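Local coordinates for protein fructosyl amine: oxygen oxidoreductase (Aspergillus fumigatus, PDB 3DJD) that binds FAD and probably oxidises fructosyl amines, with molecular oxygen as the electron acceptor, at residues A14-T19 and R365-L370; T234-V239 and C337-N342; S20-L25 and R169-M174. All blocks are in the same frame, centred on the assembly; numbering follows the deposited sequence.

Interaction 1 (A14-T19 and R365-L370); sequences AGTWGT and RGFKYL. With FAD (flavin-adenine dinucleotide), chain C.
The indole of Trp17 meets Gly366 edge-on: the carbonyl oxygen of Gly366 lies in the ring plane, while FAD reaches over a face of the indole, with O1P offset toward the rim. At the edge of the Phe367 ring lies O4' of FAD. This is the dinucleotide-binding turn of a Rossmann-type fold, where helix 16-27 starts, joined to the loop whose amides meet the pyrimidine edge of the flavin. NE1 of Trp17 gives a nearly straight bond (167°) to O of Gly366 at 3.0 Å. The indole arrives from above the carbonyl plane, and the amide of Tyr369 reaches the same oxygen from the opposite face, so two donors grip it.

Thr16 separates its two branches. OG1 stands beside the backbone N (chi1 -48°), which leaves CG2 anti to that N; the methyl faces the protein, 3.6 Å from CD1 of Phe367, whose ring it meets obliquely, and it also touches CB of Leu370. OG1 turns to the cofactor and sits 2.7 Å from O4' of FAD in a hydrogen bond. Beside it, the amides of Thr16 and Trp17 bind one oxygen from each phosphate, O1A and O2P, as expected at a helix N-terminus. Across the contact, the amide of Gly366 binds ribityl O3', that of Phe367 binds N1, and N of Lys368 donates to flavin O2 at 2.7 Å.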
loop_
_atom_site.group_PDB
_atom_site.type_symbol
_atom_site.label_atom_id
_atom_site.label_comp_id
_atom_site.label_asym_id
_atom_site.label_seq_id
_atom_site.Cartn_x
_atom_site.Cartn_y
_atom_site.Cartn_z
ATOM N N ALA A 14 -9.872 -2.279 8.580
ATOM C CA ALA A 14 -9.640 -3.691 8.236
ATOM C C ALA A 14 -8.833 -3.799 6.926
ATOM O O ALA A 14 -9.000 -4.754 6.152
ATOM C CB ALA A 14 -10.993 -4.465 8.138
ATOM N N GLY A 15 -7.950 -2.827 6.714
ATOM C CA GLY A 15 -7.043 -2.800 5.552
ATOM C C GLY A 15 -5.816 -3.674 5.778
ATOM O O GLY A 15 -5.848 -4.587 6.599
ATOM N N THR A 16 -4.717 -3.352 5.094
ATOM C CA THR A 16 -3.525 -4.198 5.116
ATOM C C THR A 16 -3.033 -4.381 6.548
ATOM O O THR A 16 -2.899 -5.518 7.031
ATOM C CB THR A 16 -2.391 -3.582 4.290
ATOM O OG1 THR A 16 -2.905 -3.164 3.005
ATOM C CG2 THR A 16 -1.307 -4.614 4.053
ATOM N N TRP A 17 -2.762 -3.264 7.218
ATOM C CA TRP A 17 -2.159 -3.316 8.550
ATOM C C TRP A 17 -3.122 -3.673 9.680
ATOM O O TRP A 17 -2.718 -4.363 10.630
ATOM C CB TRP A 17 -1.373 -2.029 8.810
ATOM C CG TRP A 17 -0.129 -1.959 8.006
ATOM C CD1 TRP A 17 0.226 -2.733 6.911
ATOM C CD2 TRP A 17 0.981 -1.084 8.255
ATOM N NE1 TRP A 17 1.474 -2.356 6.470
ATOM C CE2 TRP A 17 1.957 -1.351 7.270
ATOM C CE3 TRP A 17 1.216 -0.062 9.191
ATOM C CZ2 TRP A 17 3.187 -0.662 7.222
ATOM C CZ3 TRP A 17 2.445 0.629 9.153
ATOM C CH2 TRP A 17 3.413 0.321 8.166
ATOM N N GLY A 18 -4.383 -3.223 9.571
ATOM C CA GLY A 18 -5.422 -3.598 10.558
ATOM C C GLY A 18 -5.630 -5.110 10.535
ATOM O O GLY A 18 -5.706 -5.762 11.583
ATOM N N THR A 19 -5.715 -5.673 9.334
ATOM C CA THR A 19 -5.897 -7.110 9.166
ATOM C C THR A 19 -4.637 -7.863 9.672
ATOM O O THR A 19 -4.772 -8.849 10.376
ATOM C CB THR A 19 -6.238 -7.481 7.700
ATOM O OG1 THR A 19 -7.556 -7.003 7.392
ATOM C CG2 THR A 19 -6.236 -8.968 7.503
ATOM N N ARG A 365 4.663 1.986 0.962
ATOM C CA ARG A 365 5.484 0.786 0.843
ATOM C C ARG A 365 5.069 -0.345 1.789
ATOM O O ARG A 365 5.843 -1.274 2.005
ATOM C CB ARG A 365 6.995 1.116 0.959
ATOM C CG ARG A 365 7.392 1.691 2.271
ATOM C CD ARG A 365 8.761 2.372 2.186
ATOM N NE ARG A 365 9.194 2.823 3.506
ATOM C CZ ARG A 365 9.775 2.032 4.410
ATOM N NH1 ARG A 365 9.989 0.745 4.145
ATOM N NH2 ARG A 365 10.131 2.515 5.589
ATOM N N GLY A 366 3.823 -0.316 2.283
ATOM C CA GLY A 366 3.454 -1.208 3.372
ATOM C C GLY A 366 2.842 -2.536 2.981
ATOM O O GLY A 366 2.604 -3.379 3.854
ATOM N N PHE A 367 2.564 -2.749 1.697
ATOM C CA PHE A 367 1.824 -3.992 1.417
ATOM C C PHE A 367 2.650 -5.262 1.646
ATOM O O PHE A 367 2.153 -6.267 2.219
ATOM C CB PHE A 367 1.136 -4.079 0.057
ATOM C CG PHE A 367 0.281 -5.304 -0.022
ATOM C CD1 PHE A 367 -1.001 -5.287 0.531
ATOM C CD2 PHE A 367 0.827 -6.524 -0.445
ATOM C CE1 PHE A 367 -1.786 -6.455 0.568
ATOM C CE2 PHE A 367 0.048 -7.694 -0.423
ATOM C CZ PHE A 367 -1.264 -7.648 0.072
ATOM N N LYS A 368 3.921 -5.198 1.270
ATOM C CA LYS A 368 4.773 -6.360 1.403
ATOM C C LYS A 368 4.893 -6.840 2.864
ATOM O O LYS A 368 5.280 -7.974 3.105
ATOM C CB LYS A 368 6.131 -6.088 0.761
ATOM C CG LYS A 368 7.182 -5.576 1.653
ATOM C CD LYS A 368 8.562 -5.846 1.012
ATOM C CE LYS A 368 9.662 -5.039 1.686
ATOM N NZ LYS A 368 10.929 -5.014 0.879
ATOM N N TYR A 369 4.605 -5.948 3.819
ATOM C CA TYR A 369 4.621 -6.286 5.257
ATOM C C TYR A 369 3.336 -6.930 5.803
ATOM O O TYR A 369 3.250 -7.201 7.006
ATOM C CB TYR A 369 4.959 -5.016 6.059
ATOM C CG TYR A 369 6.281 -4.418 5.607
ATOM C CD1 TYR A 369 7.475 -4.772 6.236
ATOM C CD2 TYR A 369 6.332 -3.547 4.523
ATOM C CE1 TYR A 369 8.703 -4.244 5.798
ATOM C CE2 TYR A 369 7.534 -3.010 4.078
ATOM C CZ TYR A 369 8.711 -3.361 4.712
ATOM O OH TYR A 369 9.885 -2.812 4.236
ATOM N N LEU A 370 2.332 -7.154 4.939
ATOM C CA LEU A 370 1.110 -7.867 5.364
ATOM C C LEU A 370 1.389 -9.114 6.257
ATOM O O LEU A 370 0.750 -9.291 7.307
ATOM C CB LEU A 370 0.225 -8.240 4.168
ATOM C CG LEU A 370 -1.038 -9.055 4.516
ATOM C CD1 LEU A 370 -1.995 -8.308 5.459
ATOM C CD2 LEU A 370 -1.798 -9.506 3.220
HETATM P PA FAD C . -5.148 0.453 3.878
HETATM O O1A FAD C . -4.875 -0.937 3.458
HETATM O O2A FAD C . -5.531 1.446 2.859
HETATM O O5B FAD C . -6.367 0.290 4.908
HETATM C C5B FAD C . -6.951 1.383 5.573
HETATM C C4B FAD C . -8.347 0.933 5.966
HETATM O O4B FAD C . -8.869 2.037 6.755
HETATM C C3B FAD C . -9.257 0.802 4.742
HETATM O O3B FAD C . -9.741 -0.524 4.665
HETATM C C2B FAD C . -10.389 1.814 5.033
HETATM O O2B FAD C . -11.704 1.320 4.644
HETATM C C1B FAD C . -10.247 2.004 6.569
HETATM N N9A FAD C . -11.032 3.188 7.004
HETATM C C8A FAD C . -11.161 4.375 6.368
HETATM N N7A FAD C . -11.989 5.164 7.084
HETATM C C5A FAD C . -12.407 4.453 8.149
HETATM C C6A FAD C . -13.267 4.717 9.219
HETATM N N6A FAD C . -13.934 5.887 9.279
HETATM N N1A FAD C . -13.453 3.755 10.154
HETATM C C2A FAD C . -12.823 2.572 10.084
HETATM N N3A FAD C . -11.984 2.296 9.089
HETATM C C4A FAD C . -11.778 3.213 8.111
HETATM N N1 FAD C . 3.303 -1.589 -1.194
HETATM C C2 FAD C . 4.172 -2.652 -1.439
HETATM O O2 FAD C . 4.670 -3.266 -0.497
HETATM N N3 FAD C . 4.483 -2.991 -2.767
HETATM C C4 FAD C . 3.956 -2.265 -3.848
HETATM O O4 FAD C . 4.228 -2.585 -5.012
HETATM C C4X FAD C . 3.076 -1.211 -3.593
HETATM N N5 FAD C . 2.538 -0.481 -4.662
HETATM C C5X FAD C . 1.488 0.426 -4.407
HETATM C C6 FAD C . 0.791 0.978 -5.472
HETATM C C7 FAD C . -0.271 1.842 -5.217
HETATM C C7M FAD C . -1.039 2.456 -6.394
HETATM C C8 FAD C . -0.594 2.159 -3.897
HETATM C C8M FAD C . -1.747 3.100 -3.533
HETATM C C9 FAD C . 0.075 1.592 -2.830
HETATM C C9A FAD C . 1.136 0.725 -3.078
HETATM N N10 FAD C . 1.852 0.156 -2.013
HETATM C C10 FAD C . 2.752 -0.875 -2.269
HETATM C "C1'" FAD C . 1.683 0.618 -0.627
HETATM C "C2'" FAD C . 0.672 -0.253 0.143
HETATM O "O2'" FAD C . -0.445 -0.531 -0.693
HETATM C "C3'" FAD C . 0.156 0.514 1.367
HETATM O "O3'" FAD C . 1.251 1.153 2.025
HETATM C "C4'" FAD C . -0.555 -0.406 2.373
HETATM O "O4'" FAD C . -1.490 -1.212 1.721
HETATM C "C5'" FAD C . -1.320 0.498 3.344
HETATM O "O5'" FAD C . -1.895 -0.288 4.371
HETATM P P FAD C . -2.746 0.399 5.539
HETATM O O1P FAD C . -1.996 1.496 6.195
HETATM O O2P FAD C . -3.322 -0.714 6.308
HETATM O O3P FAD C . -3.965 1.140 4.696
#

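Interaction 2 (T234-V239 and C337-N342); sequences TAWTLV and CADTAN. With FAD (flavin-adenine dinucleotide), chain C.
Two backbone hydrogen bonds make Thr234 and Cys337 an antiparallel hydrogen-bonded pair: N of Thr234 to O of Cys337 and N of Cys337 to O of Thr234, each 2.9 Å long. The second is the straighter, at 173°.

Asp339 OD2 carries the next polar layer. It forms salt bridges with Arg232 and Arg411, a pair of positive charges that would be expected to favour the ionised carboxylate. From the opposite direction comes Trp236, whose CH2 lies 3.6 Å from OD2 of Asp339. That oxygen sits in the indole plane at the ring edge, while the carboxylate plane is turned 68° from the ring. Thr234 OG1 remains 3.9 Å from OD2 of Asp339 and bonds instead to the backbone O of Arg232.

The pairing belongs to the large mixed sheet, where strands 232-242 and 331-339 run side by side and approach the flavin. Between the short segments the strand directions differ by 127°, well away from strict antiparallel alignment. With SG anti to the backbone N, Cys337 extends its sulfur to 3.1 Å from ribityl O3' of FAD, in keeping with its place in the cofactor site.

Farther along, CB of Trp236 packs 3.8 Å from C7M of the flavin. The indole NE1 bonds to the backbone carbonyl of His281, whose imidazole stacks on the Trp236 ring. Looser packing brings CZ3 of Trp236 toward CB of Cys337.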
loop_
_atom_site.group_PDB
_atom_site.type_symbol
_atom_site.label_atom_id
_atom_site.label_comp_id
_atom_site.label_asym_id
_atom_site.label_seq_id
_atom_site.Cartn_x
_atom_site.Cartn_y
_atom_site.Cartn_z
ATOM N N THR A 234 -1.616 10.697 0.546
ATOM C CA THR A 234 -1.116 10.919 -0.805
ATOM C C THR A 234 -1.609 9.762 -1.661
ATOM O O THR A 234 -1.678 8.620 -1.187
ATOM C CB THR A 234 0.446 11.034 -0.810
ATOM O OG1 THR A 234 0.873 12.011 0.157
ATOM C CG2 THR A 234 0.973 11.440 -2.203
ATOM N N ALA A 235 -1.969 10.057 -2.909
ATOM C CA ALA A 235 -2.589 9.073 -3.783
ATOM C C ALA A 235 -1.750 8.794 -5.017
ATOM O O ALA A 235 -1.088 9.711 -5.588
ATOM C CB ALA A 235 -4.003 9.533 -4.218
ATOM N N TRP A 236 -1.795 7.530 -5.416
ATOM C CA TRP A 236 -1.238 7.055 -6.681
ATOM C C TRP A 236 -2.340 6.453 -7.573
ATOM O O TRP A 236 -3.521 6.429 -7.205
ATOM C CB TRP A 236 -0.016 6.140 -6.465
ATOM C CG TRP A 236 1.147 6.948 -5.939
ATOM C CD1 TRP A 236 2.142 7.578 -6.686
ATOM C CD2 TRP A 236 1.396 7.290 -4.581
ATOM N NE1 TRP A 236 2.990 8.267 -5.847
ATOM C CE2 TRP A 236 2.558 8.109 -4.553
ATOM C CE3 TRP A 236 0.747 6.985 -3.372
ATOM C CZ2 TRP A 236 3.087 8.626 -3.362
ATOM C CZ3 TRP A 236 1.277 7.494 -2.171
ATOM C CH2 TRP A 236 2.449 8.305 -2.180
ATOM N N THR A 237 -1.944 5.964 -8.734
ATOM C CA THR A 237 -2.866 5.709 -9.812
ATOM C C THR A 237 -2.560 4.342 -10.427
ATOM O O THR A 237 -1.394 3.931 -10.526
ATOM C CB THR A 237 -2.729 6.829 -10.902
ATOM O OG1 THR A 237 -1.347 7.137 -11.092
ATOM C CG2 THR A 237 -3.416 8.115 -10.427
ATOM N N LEU A 238 -3.602 3.634 -10.820
ATOM C CA LEU A 238 -3.415 2.325 -11.430
ATOM C C LEU A 238 -4.500 2.084 -12.470
ATOM O O LEU A 238 -5.613 2.611 -12.345
ATOM C CB LEU A 238 -3.450 1.228 -10.358
ATOM C CG LEU A 238 -4.789 0.881 -9.694
ATOM C CD1 LEU A 238 -5.548 -0.236 -10.406
ATOM C CD2 LEU A 238 -4.531 0.467 -8.204
ATOM N N VAL A 239 -4.177 1.276 -13.473
ATOM C CA VAL A 239 -5.156 0.816 -14.453
ATOM C C VAL A 239 -4.998 -0.674 -14.729
ATOM O O VAL A 239 -3.968 -1.254 -14.420
ATOM C CB VAL A 239 -4.989 1.550 -15.804
ATOM C CG1 VAL A 239 -5.122 3.054 -15.603
ATOM C CG2 VAL A 239 -3.655 1.174 -16.463
ATOM N N CYS A 337 -2.288 6.204 0.287
ATOM C CA CYS A 337 -1.534 5.812 1.477
ATOM C C CYS A 337 -1.198 7.111 2.208
ATOM O O CYS A 337 -1.848 8.149 1.942
ATOM C CB CYS A 337 -0.314 4.952 1.117
ATOM S SG CYS A 337 0.398 4.051 2.524
ATOM N N ALA A 338 -0.242 7.070 3.124
ATOM C CA ALA A 338 0.147 8.283 3.841
ATOM C C ALA A 338 1.622 8.250 4.174
ATOM O O ALA A 338 2.112 7.298 4.784
ATOM C CB ALA A 338 -0.698 8.479 5.106
ATOM N N ASP A 339 2.324 9.326 3.804
ATOM C CA ASP A 339 3.776 9.420 4.005
ATOM C C ASP A 339 4.125 10.159 5.267
ATOM O O ASP A 339 3.595 11.252 5.520
ATOM C CB ASP A 339 4.433 10.198 2.860
ATOM C CG ASP A 339 4.429 9.425 1.531
ATOM O OD1 ASP A 339 4.695 8.209 1.557
ATOM O OD2 ASP A 339 4.182 10.055 0.476
ATOM N N THR A 340 5.065 9.589 6.020
ATOM C CA THR A 340 5.731 10.309 7.100
ATOM C C THR A 340 6.848 11.168 6.470
ATOM O O THR A 340 7.173 11.032 5.264
ATOM C CB THR A 340 6.342 9.352 8.114
ATOM O OG1 THR A 340 7.228 8.471 7.423
ATOM C CG2 THR A 340 5.251 8.536 8.849
ATOM N N ALA A 341 7.416 12.071 7.266
ATOM C CA ALA A 341 8.403 13.034 6.752
ATOM C C ALA A 341 9.691 12.416 6.181
ATOM O O ALA A 341 10.426 13.071 5.412
ATOM C CB ALA A 341 8.727 14.080 7.826
ATOM N N ASN A 342 9.968 11.168 6.568
ATOM C CA ASN A 342 11.127 10.406 6.088
ATOM C C ASN A 342 10.734 9.021 5.537
ATOM O O ASN A 342 11.598 8.158 5.293
ATOM C CB ASN A 342 12.151 10.247 7.219
ATOM C CG ASN A 342 11.574 9.567 8.456
ATOM O OD1 ASN A 342 10.375 9.184 8.518
ATOM N ND2 ASN A 342 12.429 9.431 9.478
HETATM P PA FAD C . -5.148 0.453 3.878
HETATM O O1A FAD C . -4.875 -0.937 3.458
HETATM O O2A FAD C . -5.531 1.446 2.859
HETATM O O5B FAD C . -6.367 0.290 4.908
HETATM C C5B FAD C . -6.951 1.383 5.573
HETATM C C4B FAD C . -8.347 0.933 5.966
HETATM O O4B FAD C . -8.869 2.037 6.755
HETATM C C3B FAD C . -9.257 0.802 4.742
HETATM O O3B FAD C . -9.741 -0.524 4.665
HETATM C C2B FAD C . -10.389 1.814 5.033
HETATM O O2B FAD C . -11.704 1.320 4.644
HETATM C C1B FAD C . -10.247 2.004 6.569
HETATM N N9A FAD C . -11.032 3.188 7.004
HETATM C C8A FAD C . -11.161 4.375 6.368
HETATM N N7A FAD C . -11.989 5.164 7.084
HETATM C C5A FAD C . -12.407 4.453 8.149
HETATM C C6A FAD C . -13.267 4.717 9.219
HETATM N N6A FAD C . -13.934 5.887 9.279
HETATM N N1A FAD C . -13.453 3.755 10.154
HETATM C C2A FAD C . -12.823 2.572 10.084
HETATM N N3A FAD C . -11.984 2.296 9.089
HETATM C C4A FAD C . -11.778 3.213 8.111
HETATM N N1 FAD C . 3.303 -1.589 -1.194
HETATM C C2 FAD C . 4.172 -2.652 -1.439
HETATM O O2 FAD C . 4.670 -3.266 -0.497
HETATM N N3 FAD C . 4.483 -2.991 -2.767
HETATM C C4 FAD C . 3.956 -2.265 -3.848
HETATM O O4 FAD C . 4.228 -2.585 -5.012
HETATM C C4X FAD C . 3.076 -1.211 -3.593
HETATM N N5 FAD C . 2.538 -0.481 -4.662
HETATM C C5X FAD C . 1.488 0.426 -4.407
HETATM C C6 FAD C . 0.791 0.978 -5.472
HETATM C C7 FAD C . -0.271 1.842 -5.217
HETATM C C7M FAD C . -1.039 2.456 -6.394
HETATM C C8 FAD C . -0.594 2.159 -3.897
HETATM C C8M FAD C . -1.747 3.100 -3.533
HETATM C C9 FAD C . 0.075 1.592 -2.830
HETATM C C9A FAD C . 1.136 0.725 -3.078
HETATM N N10 FAD C . 1.852 0.156 -2.013
HETATM C C10 FAD C . 2.752 -0.875 -2.269
HETATM C "C1'" FAD C . 1.683 0.618 -0.627
HETATM C "C2'" FAD C . 0.672 -0.253 0.143
HETATM O "O2'" FAD C . -0.445 -0.531 -0.693
HETATM C "C3'" FAD C . 0.156 0.514 1.367
HETATM O "O3'" FAD C . 1.251 1.153 2.025
HETATM C "C4'" FAD C . -0.555 -0.406 2.373
HETATM O "O4'" FAD C . -1.490 -1.212 1.721
HETATM C "C5'" FAD C . -1.320 0.498 3.344
HETATM O "O5'" FAD C . -1.895 -0.288 4.371
HETATM P P FAD C . -2.746 0.399 5.539
HETATM O O1P FAD C . -1.996 1.496 6.195
HETATM O O2P FAD C . -3.322 -0.714 6.308
HETATM O O3P FAD C . -3.965 1.140 4.696
#

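Interaction 3 (S20-L25 and R169-M174); sequences STALHL and REAQRM
Helix 16-27, the first helix of the nucleotide-binding domain, packs against the C-terminal end of helix 160-173 through Leu23 and Ala171. Their CA atoms are only 4.5 Å apart. The short axes approach to 8.5 Å and their N-to-C directions differ by 35°, so the helices run in roughly the same direction. Small side chains allow this spacing: CB of Ala171 rests 3.8 Å from N of Leu23, against the backbone itself, and 4.1 Å from CB of Ala22.

Both helices belong to the Rossmann-type part of the fold. On this layer Ala22 also touches Ile11 of strand 9-12, linking the helix pair to the mixed sheet, among whose parallel strands is 9-12.

Leu23 reaches farther than its alanine neighbours. Its CG lies anti to the backbone N (chi1 179°), which carries CD1 out to the other helix, and there CD1 of Leu23 lies 3.6 Å from CG of Glu170. Selenomethionine Met174, just past the helix end, brings CE to 3.4 Å from the same CD1 of Leu23, a tight carbon pair. The carboxylate of Glu170 is held within its own helix: OE1 of Glu170 takes a salt bridge from NH1 of Arg173 at 2.8 Å, with the oxygen lying in the guanidinium plane.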
loop_
_atom_site.group_PDB
_atom_site.type_symbol
_atom_site.label_atom_id
_atom_site.label_comp_id
_atom_site.label_asym_id
_atom_site.label_seq_id
_atom_site.Cartn_x
_atom_site.Cartn_y
_atom_site.Cartn_z
ATOM N N SER A 20 -3.435 -7.391 9.327
ATOM C CA SER A 20 -2.204 -8.043 9.840
ATOM C C SER A 20 -2.232 -8.063 11.384
ATOM O O SER A 20 -1.925 -9.088 12.038
ATOM C CB SER A 20 -0.950 -7.308 9.333
ATOM O OG SER A 20 0.210 -8.086 9.631
ATOM N N THR A 21 -2.626 -6.933 11.965
ATOM C CA THR A 21 -2.742 -6.800 13.430
ATOM C C THR A 21 -3.772 -7.784 14.020
ATOM O O THR A 21 -3.504 -8.484 14.988
ATOM C CB THR A 21 -3.045 -5.327 13.831
ATOM O OG1 THR A 21 -1.987 -4.498 13.309
ATOM C CG2 THR A 21 -3.039 -5.171 15.364
ATOM N N ALA A 22 -4.954 -7.830 13.411
ATOM C CA ALA A 22 -5.994 -8.777 13.833
ATOM C C ALA A 22 -5.474 -10.210 13.801
ATOM O O ALA A 22 -5.674 -10.974 14.785
ATOM C CB ALA A 22 -7.212 -8.633 12.944
ATOM N N LEU A 23 -4.837 -10.572 12.683
ATOM C CA LEU A 23 -4.294 -11.914 12.499
ATOM C C LEU A 23 -3.289 -12.273 13.605
ATOM O O LEU A 23 -3.381 -13.361 14.217
ATOM C CB LEU A 23 -3.628 -12.050 11.116
ATOM C CG LEU A 23 -2.995 -13.414 10.818
ATOM C CD1 LEU A 23 -4.065 -14.532 10.800
ATOM C CD2 LEU A 23 -2.204 -13.346 9.515
ATOM N N HIS A 24 -2.360 -11.360 13.864
ATOM C CA HIS A 24 -1.289 -11.631 14.832
ATOM C C HIS A 24 -1.760 -11.580 16.295
ATOM O O HIS A 24 -1.298 -12.385 17.106
ATOM C CB HIS A 24 -0.073 -10.762 14.539
ATOM C CG HIS A 24 0.690 -11.226 13.352
ATOM N ND1 HIS A 24 1.492 -12.355 13.381
ATOM C CD2 HIS A 24 0.730 -10.762 12.080
ATOM C CE1 HIS A 24 1.999 -12.553 12.176
ATOM N NE2 HIS A 24 1.570 -11.593 11.375
ATOM N N LEU A 25 -2.718 -10.697 16.613
ATOM C CA LEU A 25 -3.381 -10.744 17.919
ATOM C C LEU A 25 -3.988 -12.136 18.130
ATOM O O LEU A 25 -3.798 -12.756 19.191
ATOM C CB LEU A 25 -4.477 -9.660 18.009
ATOM C CG LEU A 25 -3.967 -8.240 18.267
ATOM C CD1 LEU A 25 -5.158 -7.230 18.116
ATOM C CD2 LEU A 25 -3.295 -8.110 19.680
ATOM N N ARG A 169 -9.945 -13.646 6.786
ATOM C CA ARG A 169 -10.741 -14.851 7.060
ATOM C C ARG A 169 -10.078 -15.752 8.113
ATOM O O ARG A 169 -10.774 -16.321 8.944
ATOM C CB ARG A 169 -11.088 -15.606 5.764
ATOM C CG ARG A 169 -11.990 -14.769 4.837
ATOM C CD ARG A 169 -12.364 -15.532 3.566
ATOM N NE ARG A 169 -13.129 -16.742 3.902
ATOM C CZ ARG A 169 -12.688 -17.982 3.697
ATOM N NH1 ARG A 169 -11.498 -18.182 3.125
ATOM N NH2 ARG A 169 -13.443 -19.018 4.059
ATOM N N GLU A 170 -8.745 -15.848 8.105
ATOM C CA GLU A 170 -8.047 -16.623 9.113
ATOM C C GLU A 170 -8.184 -15.961 10.492
ATOM O O GLU A 170 -8.449 -16.659 11.488
ATOM C CB GLU A 170 -6.571 -16.776 8.711
ATOM C CG GLU A 170 -5.696 -17.522 9.704
ATOM C CD GLU A 170 -5.958 -19.021 9.776
ATOM O OE1 GLU A 170 -6.856 -19.549 9.084
ATOM O OE2 GLU A 170 -5.233 -19.681 10.553
ATOM N N ALA A 171 -8.008 -14.630 10.561
ATOM C CA ALA A 171 -8.278 -13.900 11.825
ATOM C C ALA A 171 -9.707 -14.188 12.338
ATOM O O ALA A 171 -9.924 -14.517 13.517
ATOM C CB ALA A 171 -8.060 -12.384 11.644
ATOM N N GLN A 172 -10.680 -14.123 11.434
ATOM C CA GLN A 172 -12.077 -14.387 11.802
ATOM C C GLN A 172 -12.285 -15.813 12.351
ATOM O O GLN A 172 -12.957 -16.002 13.385
ATOM C CB GLN A 172 -12.955 -14.146 10.578
ATOM C CG GLN A 172 -14.440 -14.257 10.830
ATOM C CD GLN A 172 -15.191 -13.840 9.596
ATOM O OE1 GLN A 172 -15.066 -14.473 8.538
ATOM N NE2 GLN A 172 -15.954 -12.759 9.704
ATOM N N ARG A 173 -11.696 -16.792 11.665
ATOM C CA ARG A 173 -11.741 -18.217 12.045
ATOM C C ARG A 173 -11.247 -18.400 13.471
ATOM O O ARG A 173 -11.747 -19.257 14.218
ATOM C CB ARG A 173 -10.777 -18.958 11.120
ATOM C CG ARG A 173 -10.988 -20.403 10.928
ATOM C CD ARG A 173 -10.194 -20.799 9.688
ATOM N NE ARG A 173 -10.887 -20.350 8.483
ATOM C CZ ARG A 173 -10.365 -19.658 7.466
ATOM N NH1 ARG A 173 -9.073 -19.306 7.417
ATOM N NH2 ARG A 173 -11.168 -19.349 6.451
HETATM N N MSE A 174 -10.248 -17.606 13.829
HETATM C CA MSE A 174 -9.631 -17.645 15.162
HETATM C C MSE A 174 -10.293 -16.723 16.189
HETATM O O MSE A 174 -9.735 -16.507 17.288
HETATM C CB MSE A 174 -8.128 -17.355 15.078
HETATM C CG MSE A 174 -7.382 -18.364 14.236
HETATM SE SE MSE A 174 -5.473 -17.960 14.284
HETATM C CE MSE A 174 -5.474 -16.295 13.302
#

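Interactions 1 and 3 share helix 16-27: its N-terminal turn meets FAD in interaction 1, and the following turns pack on helix 160-173 in interaction 3. Their centres are about 13 Å apart, and they touch where Ser20 OG lies 2.7 Å from Leu370 O, a probable hydrogen bond. Interaction 2 lies in the large mixed sheet, about 14 Å from interaction 1 and about 26 Å from interaction 3, between centres. Along the chain, interactions 3 and 2 follow one another inside the loop closed by interaction 1. Interactions 1 and 2 both touch FAD without touching each other, so the cofactor bridges the nucleotide-binding part and the large sheet.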